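Local atomic coordinates of serine-pyruvate aminotransferase (AgxT) (Sulfolobus solfataricus, PDB entry 3ZRQ), a protein that probably transfers amino groups between serine or alanine and keto acids such as pyruvate or glyoxylate, as a pyridoxal-phosphate-dependent class-V aminotransferase. Residues A[86-91]-A[135-140]; A[164-169]-A[187-192]. All blocks are in the same frame, centred on the assembly; numbering follows the deposited sequence. Where two conformers were deposited one is given.

Contact 1 of 2, residues A[86-91]-A[135-140]; sequences GVFGDR and HVETST. With PMP (4'-deoxy-4'-aminopyridoxal-5'-phosphate), chain C.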
loop_
_atom_site.group_PDB
_atom_site.type_symbol
_atom_site.label_atom_id
_atom_site.label_comp_id
_atom_site.label_asym_id
_atom_site.label_seq_id
_atom_site.Cartn_x
_atom_site.Cartn_y
_atom_site.Cartn_z
ATOM N N GLY A 86 29.717 7.075 25.711
ATOM C CA GLY A 86 28.794 8.190 25.725
ATOM C C GLY A 86 27.380 7.785 26.137
ATOM O O GLY A 86 27.218 6.863 26.922
ATOM N N VAL A 87 26.384 8.477 25.593
ATOM C CA VAL A 87 24.967 8.361 26.016
ATOM C C VAL A 87 24.452 6.917 26.114
ATOM O O VAL A 87 23.818 6.530 27.114
ATOM C CB VAL A 87 24.047 9.190 25.040
ATOM C CG1 VAL A 87 22.573 8.957 25.333
ATOM C CG2 VAL A 87 24.368 10.660 25.142
ATOM N N PHE A 88 24.736 6.112 25.092
ATOM C CA PHE A 88 24.172 4.754 25.031
ATOM C C PHE A 88 24.976 3.732 25.790
ATOM O O PHE A 88 24.432 2.741 26.268
ATOM C CB PHE A 88 23.824 4.360 23.584
ATOM C CG PHE A 88 22.728 5.244 23.017
ATOM C CD1 PHE A 88 21.407 5.063 23.440
ATOM C CD2 PHE A 88 23.026 6.321 22.174
ATOM C CE1 PHE A 88 20.394 5.912 22.998
ATOM C CE2 PHE A 88 22.024 7.186 21.727
ATOM C CZ PHE A 88 20.694 6.965 22.137
ATOM N N GLY A 89 26.268 3.996 25.949
ATOM C CA GLY A 89 27.032 3.277 26.958
ATOM C C GLY A 89 26.509 3.555 28.353
ATOM O O GLY A 89 26.357 2.611 29.142
ATOM N N ASP A 90 26.184 4.826 28.648
ATOM C CA ASP A 90 25.630 5.194 29.947
ATOM C C ASP A 90 24.239 4.563 30.192
ATOM O O ASP A 90 23.882 4.302 31.331
ATOM C CB ASP A 90 25.554 6.729 30.113
ATOM C CG ASP A 90 26.935 7.377 30.183
ATOM O OD1 ASP A 90 27.947 6.673 30.376
ATOM O OD2 ASP A 90 27.029 8.598 30.009
ATOM N N ARG A 91 23.483 4.289 29.124
ATOM C CA ARG A 91 22.184 3.617 29.281
ATOM C C ARG A 91 22.293 2.259 29.964
ATOM O O ARG A 91 21.397 1.888 30.724
ATOM C CB ARG A 91 21.445 3.504 27.929
ATOM C CG ARG A 91 20.048 2.829 28.035
ATOM C CD ARG A 91 19.190 3.262 26.862
ATOM N NE ARG A 91 18.793 4.662 27.058
ATOM C CZ ARG A 91 17.782 5.260 26.428
ATOM N NH1 ARG A 91 17.013 4.609 25.549
ATOM N NH2 ARG A 91 17.520 6.522 26.705
ATOM N N HIS A 135 29.150 -1.102 20.254
ATOM C CA HIS A 135 29.902 -1.213 18.992
ATOM C C HIS A 135 30.025 0.183 18.357
ATOM O O HIS A 135 31.123 0.656 18.096
ATOM C CB HIS A 135 29.276 -2.241 18.036
ATOM C CG HIS A 135 30.188 -2.713 16.949
ATOM N ND1 HIS A 135 29.861 -3.772 16.125
ATOM C CD2 HIS A 135 31.426 -2.302 16.563
ATOM C CE1 HIS A 135 30.851 -3.989 15.269
ATOM N NE2 HIS A 135 31.816 -3.114 15.518
ATOM N N VAL A 136 28.902 0.864 18.155
ATOM C CA VAL A 136 28.933 2.230 17.687
ATOM C C VAL A 136 28.120 3.059 18.664
ATOM O O VAL A 136 26.943 2.762 18.915
ATOM C CB VAL A 136 28.355 2.367 16.230
ATOM C CG1 VAL A 136 28.038 3.837 15.893
ATOM C CG2 VAL A 136 29.285 1.766 15.209
ATOM N N GLU A 137 28.775 4.062 19.251
ATOM C CA GLU A 137 28.149 5.006 20.152
ATOM C C GLU A 137 27.495 6.135 19.352
ATOM O O GLU A 137 28.161 7.046 18.847
ATOM C CB GLU A 137 29.190 5.559 21.150
ATOM C CG GLU A 137 28.707 6.734 22.018
ATOM C CD GLU A 137 27.451 6.349 22.824
ATOM O OE1 GLU A 137 27.502 5.307 23.521
ATOM O OE2 GLU A 137 26.436 7.075 22.718
ATOM N N THR A 138 26.164 6.090 19.275
ATOM C CA THR A 138 25.394 6.920 18.358
ATOM C C THR A 138 25.503 8.403 18.690
ATOM O O THR A 138 25.425 9.242 17.773
ATOM C CB THR A 138 23.891 6.485 18.367
ATOM O OG1 THR A 138 23.828 5.060 18.254
ATOM C CG2 THR A 138 23.105 7.105 17.219
ATOM N N SER A 139 25.704 8.742 19.966
ATOM C CA SER A 139 25.791 10.163 20.332
ATOM C C SER A 139 27.023 10.873 19.729
ATOM O O SER A 139 26.993 12.075 19.503
ATOM C CB SER A 139 25.790 10.357 21.857
ATOM O OG SER A 139 26.846 9.602 22.451
ATOM N N THR A 140 28.074 10.124 19.435
ATOM C CA THR A 140 29.353 10.742 19.025
ATOM C C THR A 140 29.873 10.204 17.700
ATOM O O THR A 140 30.827 10.740 17.163
ATOM C CB THR A 140 30.462 10.535 20.082
ATOM O OG1 THR A 140 30.656 9.140 20.278
ATOM C CG2 THR A 140 30.132 11.204 21.387
HETATM N N1 PMP C . 22.006 1.740 21.748
HETATM C C2 PMP C . 22.369 2.654 20.806
HETATM C C2A PMP C . 23.804 2.647 20.355
HETATM C C3 PMP C . 21.413 3.458 20.180
HETATM O O3 PMP C . 21.788 4.244 19.139
HETATM C C4 PMP C . 20.100 3.422 20.676
HETATM C C4A PMP C . 19.084 4.466 20.302
HETATM N N4A PMP C . 18.978 4.584 18.907
HETATM C C5 PMP C . 19.757 2.490 21.669
HETATM C C6 PMP C . 20.727 1.658 22.207
HETATM C C5A PMP C . 18.334 2.315 22.189
HETATM O O4P PMP C . 17.546 1.800 21.121
HETATM P P PMP C . 15.954 2.057 21.120
HETATM O O1P PMP C . 15.680 3.540 20.990
HETATM O O2P PMP C . 15.375 1.525 22.420
HETATM O O3P PMP C . 15.449 1.279 19.935
#
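The Phe88 ring is covered on both faces, and Glu137 and Thr138 meet it obliquely. The PMP pyridine ring lies over one face, with C3 of PMP 3.5 Å above the ring centre and the two rings close to parallel. Val87 CG1 sits over the opposite face. Ser139 N is at the edge of the ring, near its plane. The Glu137 carboxylate is turned only 10° from the ring plane. This is the cofactor site of a fold type I, class-V aminotransferase, where an aromatic residue commonly covers one face of the pyridine.

The start of helix 87-96 is held by Glu137. Its CG stands anti to the backbone N (chi1 171°), and a bend at chi2 turns the carboxylate to the first-turn amides. Phe88 N gives a nearly straight bond to Glu137 OE2 (3.1 Å, 175°). Gly89 N binds Glu137 OE1 at 3.0 Å. Both amides come from the syn side, slightly out of the carboxylate plane. On the anti side, Ser139 OG donates to Glu137 OE2 at 2.6 Å, and Ser139 N adds a longer bond. Three donors thus grip OE2. They fix the rotation of the carboxylate, and its negative charge is probably stabilised by the positive end of the helix dipole. Val87 CG2 packs on Ser139 CB at 3.6 Å.

There is no room for a side chain at Gly86, the N-cap residue: a CB would clash with Ser139 OG, and the backbone angles also require glycine. Farther along the helix, Arg91 bonds Thr64 and the backbone of Phe241 of the second subunit, whose Tyr240 packs on Phe88. At the cofactor's phenolic oxygen, Thr138 OG1 hydrogen-bonds PMP O3 at a doubtfully short 2.4 Å, and the proton could come from either oxygen.

Contact 2 of 2, residues A[164-169]-A[187-192]; sequences GVSSVG and SQKALG. With PMP (4'-deoxy-4'-aminopyridoxal-5'-phosphate), chain C.
Lys189 and Val165 cross obliquely. Lys189 CE touches Val165 CG1 at 3.6 Å, and Lys189 CB lies 3.1 Å from Val165 O. Val165 also packs on the PMP ring, against the face away from Phe88: CB lies against N1 and C2, CG2 against C6 and N1, and CG1 against C3. With CG1 anti to the backbone N (chi1 169°), one methyl faces both the lysine and the pyridine. Without the two methyls, as with an alanine here, a gap would probably open against the pyridine and the Lys189 chain would be freer to shift.

The lysine chain bends at chi2, then runs extended to the amine of PMP. This fits the Schiff-base lysine of class-V aminotransferases. Lys189 NZ is modelled 1.9 Å from PMP N4A, a doubtful link for two nitrogens. Ser166 OG, in the conformer given, hydrogen-bonds Thr138 OG1, and Gln188 NE2 gives a 2.9 Å bond to PMP O3P.

The type I turn that starts at Lys189 and ends at Gly192 meets the other loop. Ala190 CB presses on Val168 O at 3.2 Å. A water donates to Val165 O and Val168 O and accepts from Ala190 N at 3.1 Å.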
loop_
_atom_site.group_PDB
_atom_site.type_symbol
_atom_site.label_atom_id
_atom_site.label_comp_id
_atom_site.label_asym_id
_atom_site.label_seq_id
_atom_site.Cartn_x
_atom_site.Cartn_y
_atom_site.Cartn_z
ATOM N N GLY A 164 25.055 -3.630 19.495
ATOM C CA GLY A 164 25.184 -3.358 18.054
ATOM C C GLY A 164 23.985 -2.662 17.404
ATOM O O GLY A 164 23.758 -2.810 16.196
ATOM N N VAL A 165 23.234 -1.880 18.183
ATOM C CA VAL A 165 22.076 -1.127 17.663
ATOM C C VAL A 165 22.406 -0.245 16.432
ATOM O O VAL A 165 21.635 -0.244 15.450
ATOM C CB VAL A 165 21.356 -0.309 18.777
ATOM C CG1 VAL A 165 20.357 0.649 18.184
ATOM C CG2 VAL A 165 20.652 -1.276 19.803
ATOM N N SER A 166 23.516 0.507 16.477
ATOM C CA SER A 166 23.955 1.308 15.322
ATOM C C SER A 166 25.136 0.682 14.548
ATOM O O SER A 166 25.927 1.394 13.889
ATOM C CB SER A 166 24.323 2.727 15.759
ATOM O OG SER A 166 23.196 3.461 16.156
ATOM N N SER A 167 25.278 -0.634 14.625
ATOM C CA SER A 167 26.360 -1.287 13.878
ATOM C C SER A 167 25.942 -2.487 13.018
ATOM O O SER A 167 26.448 -2.647 11.898
ATOM C CB SER A 167 27.522 -1.682 14.803
ATOM O OG SER A 167 27.208 -2.887 15.493
ATOM N N VAL A 168 25.043 -3.320 13.542
ATOM C CA VAL A 168 24.621 -4.530 12.853
ATOM C C VAL A 168 23.907 -4.175 11.537
ATOM O O VAL A 168 22.983 -3.375 11.524
ATOM C CB VAL A 168 23.773 -5.468 13.761
ATOM C CG1 VAL A 168 23.302 -6.714 12.998
ATOM C CG2 VAL A 168 24.623 -5.886 15.002
ATOM N N GLY A 169 24.422 -4.749 10.447
ATOM C CA GLY A 169 23.930 -4.522 9.092
ATOM C C GLY A 169 24.752 -3.519 8.307
ATOM O O GLY A 169 24.457 -3.249 7.126
ATOM N N SER A 187 15.490 -3.072 15.079
ATOM C CA SER A 187 14.997 -3.180 13.712
ATOM C C SER A 187 15.141 -1.937 12.822
ATOM O O SER A 187 15.139 -2.071 11.590
ATOM C CB SER A 187 13.550 -3.703 13.681
ATOM O OG SER A 187 12.663 -2.900 14.449
ATOM N N GLN A 188 15.289 -0.755 13.433
ATOM C CA GLN A 188 15.067 0.497 12.722
ATOM C C GLN A 188 16.349 1.211 12.333
ATOM O O GLN A 188 16.279 2.327 11.832
ATOM C CB GLN A 188 14.164 1.445 13.535
ATOM C CG GLN A 188 14.870 2.157 14.742
ATOM C CD GLN A 188 14.976 1.282 16.013
ATOM O OE1 GLN A 188 14.482 0.148 16.057
ATOM N NE2 GLN A 188 15.619 1.821 17.051
ATOM N N LYS A 189 17.497 0.556 12.501
ATOM C CA LYS A 189 18.766 1.236 12.163
ATOM C C LYS A 189 19.358 0.765 10.856
ATOM O O LYS A 189 18.725 0.943 9.800
ATOM C CB LYS A 189 19.766 1.085 13.299
ATOM C CG LYS A 189 20.064 2.345 13.958
ATOM C CD LYS A 189 19.044 2.679 14.963
ATOM C CE LYS A 189 19.786 3.489 16.013
ATOM N NZ LYS A 189 18.957 3.893 17.121
ATOM N N ALA A 190 20.549 0.154 10.904
ATOM C CA ALA A 190 21.217 -0.277 9.681
ATOM C C ALA A 190 20.520 -1.461 9.010
ATOM O O ALA A 190 20.780 -1.766 7.827
ATOM C CB ALA A 190 22.692 -0.565 9.945
ATOM N N LEU A 191 19.620 -2.124 9.747
ATOM C CA LEU A 191 18.783 -3.147 9.132
ATOM C C LEU A 191 17.740 -2.498 8.208
ATOM O O LEU A 191 17.250 -3.120 7.280
ATOM C CB LEU A 191 18.140 -4.070 10.178
ATOM C CG LEU A 191 19.126 -4.989 10.969
ATOM C CD1 LEU A 191 18.410 -5.845 11.990
ATOM C CD2 LEU A 191 20.003 -5.879 10.041
ATOM N N GLY A 192 17.395 -1.244 8.489
ATOM C CA GLY A 192 16.578 -0.455 7.570
ATOM C C GLY A 192 15.100 -0.780 7.558
ATOM O O GLY A 192 14.441 -0.518 6.564
HETATM N N1 PMP C . 22.006 1.740 21.748
HETATM C C2 PMP C . 22.369 2.654 20.806
HETATM C C2A PMP C . 23.804 2.647 20.355
HETATM C C3 PMP C . 21.413 3.458 20.180
HETATM O O3 PMP C . 21.788 4.244 19.139
HETATM C C4 PMP C . 20.100 3.422 20.676
HETATM C C4A PMP C . 19.084 4.466 20.302
HETATM N N4A PMP C . 18.978 4.584 18.907
HETATM C C5 PMP C . 19.757 2.490 21.669
HETATM C C6 PMP C . 20.727 1.658 22.207
HETATM C C5A PMP C . 18.334 2.315 22.189
HETATM O O4P PMP C . 17.546 1.800 21.121
HETATM P P PMP C . 15.954 2.057 21.120
HETATM O O1P PMP C . 15.680 3.540 20.990
HETATM O O2P PMP C . 15.375 1.525 22.420
HETATM O O3P PMP C . 15.449 1.279 19.935
HETATM O O HOH W 1 21.815 -1.532 13.162
#

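Overall arrangement
Contacts 1 and 2 follow each other in the chain, and their centres are about 14 Å apart. Both reach PMP, from opposite faces of its pyridine ring: Phe88 of contact 1 on one, Val165 of contact 2 on the other. They also touch directly near the phenolic oxygen, where Thr138 OG1 lies 2.7 Å from Ser166 OG, in the conformer given, in a probable hydrogen bond. Beside it Val136 CB packs 3.5 Å from Ser166 O. Contact 2 brings Lys189 to the amine end and Gln188 to the phosphate. Gly63 and Thr64 complete the site, with Tyr240 and Thr243 of the second subunit, so the pocket spans two chains.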